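Local coordinates for adhesion and penetration protein autotransporter (Haemophilus influenzae, PDB 3SYJ) that promotes bacterial adherence to and invasion of host cells, self-associates in bacterial aggregation, and is probably a serine protease, at residues V125-A129 with V452-G456. Sequence-based numbering, arbitrary orientation.
Sequences VTEAA and VSGRG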
# COMPACT_ATOMS: atom_id res chain seq x y z
N VAL A 125 44.43 -33.42 27.37
CA VAL A 125 43.03 -33.15 27.71
C VAL A 125 42.42 -32.16 26.74
O VAL A 125 42.96 -31.09 26.52
CB VAL A 125 42.88 -32.62 29.16
CG1 VAL A 125 41.43 -32.19 29.43
CG2 VAL A 125 43.36 -33.67 30.17
N THR A 126 41.28 -32.52 26.16
CA THR A 126 40.66 -31.71 25.11
C THR A 126 39.47 -30.88 25.61
O THR A 126 39.10 -29.89 24.99
CB THR A 126 40.15 -32.60 23.97
OG1 THR A 126 39.27 -33.60 24.51
CG2 THR A 126 41.33 -33.28 23.24
N GLU A 127 38.86 -31.29 26.72
CA GLU A 127 37.58 -30.72 27.15
C GLU A 127 37.70 -29.32 27.75
O GLU A 127 36.72 -28.58 27.82
CB GLU A 127 36.88 -31.65 28.15
CG GLU A 127 36.28 -32.93 27.55
CD GLU A 127 37.32 -34.01 27.28
OE1 GLU A 127 38.49 -33.82 27.69
OE2 GLU A 127 36.97 -35.04 26.66
N ALA A 128 38.90 -28.95 28.19
CA ALA A 128 39.12 -27.68 28.86
C ALA A 128 40.55 -27.19 28.70
O ALA A 128 41.49 -27.99 28.60
CB ALA A 128 38.78 -27.81 30.35
N ALA A 129 40.72 -25.87 28.69
CA ALA A 129 42.04 -25.26 28.63
C ALA A 129 42.64 -25.29 30.02
O ALA A 129 41.97 -24.96 30.99
CB ALA A 129 41.93 -23.83 28.13
N VAL A 452 34.66 -30.97 21.50
CA VAL A 452 34.52 -30.57 22.90
C VAL A 452 35.26 -29.27 23.19
O VAL A 452 36.26 -28.96 22.55
CB VAL A 452 35.02 -31.65 23.89
CG1 VAL A 452 34.16 -32.90 23.79
CG2 VAL A 452 36.48 -31.98 23.64
N SER A 453 34.74 -28.53 24.17
CA SER A 453 35.33 -27.29 24.69
C SER A 453 34.97 -26.05 23.88
O SER A 453 35.37 -24.95 24.24
CB SER A 453 36.85 -27.33 24.67
OG SER A 453 37.35 -26.72 23.48
N GLY A 454 34.23 -26.23 22.80
CA GLY A 454 33.74 -25.11 22.02
C GLY A 454 34.81 -24.40 21.20
O GLY A 454 34.50 -23.52 20.41
N ARG A 455 36.08 -24.78 21.36
CA ARG A 455 37.16 -24.12 20.64
C ARG A 455 37.42 -24.73 19.27
O ARG A 455 38.05 -24.12 18.41
CB ARG A 455 38.46 -24.15 21.45
CG ARG A 455 38.39 -23.48 22.81
CD ARG A 455 39.65 -23.82 23.63
NE ARG A 455 39.71 -25.26 23.91
CZ ARG A 455 40.77 -25.88 24.42
NH1 ARG A 455 41.88 -25.21 24.72
NH2 ARG A 455 40.71 -27.19 24.64
N GLY A 456 36.93 -25.95 19.06
CA GLY A 456 37.32 -26.72 17.89
C GLY A 456 36.36 -26.71 16.71
O GLY A 456 35.19 -26.32 16.84
O HOH W 1 42.54 -28.61 26.23
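A bend at chi3 (-64°) turns the guanidinium of Arg455 toward the loop 125-129, and a chi1 of 55° sets Thr126 OG1 between its own backbone N and carbonyl carbon, against Val452. These two side chains illustrate how a loop can be seated on a corner of a solenoid. Arg455 NH2 gives a weak, bent hydrogen bond to Thr126 O (3.2 Å), which lies near the guanidinium plane. NH2 also donates to a water, at 2.8 Å from its oxygen, that passes its own hydrogens to Val125 O and Ala128 O, so one arginine nitrogen reaches Thr126 O directly and two more carbonyls of the loop through the water. The group's rotation is set by a bond in its own plane: Arg455 NE donates almost straight to Ser453 OG (2.8 Å, 173°), which also accepts from Arg455 N in an ST turn and bonds to Gly427 O. Ala129 N sits above one face of the guanidinium, displaced from its centre. At the Val452 end of the contact, the Val452 CG2 methyl touches Thr126 OG1 at 3.3 Å and Glu127 CG at 4.0 Å, the side chains crossing at a slant, while Ser453 CB rests on the carbonyl oxygens of Thr126 and Glu127. The polar ends turn to other partners, Thr126 OG1 to Ser425 and Glu127 OE1 to Tyr96. The contact thus joins a loop of the S6 protease domain to a corner between faces of the right-handed parallel beta-helix characteristic of autotransporter passenger domains.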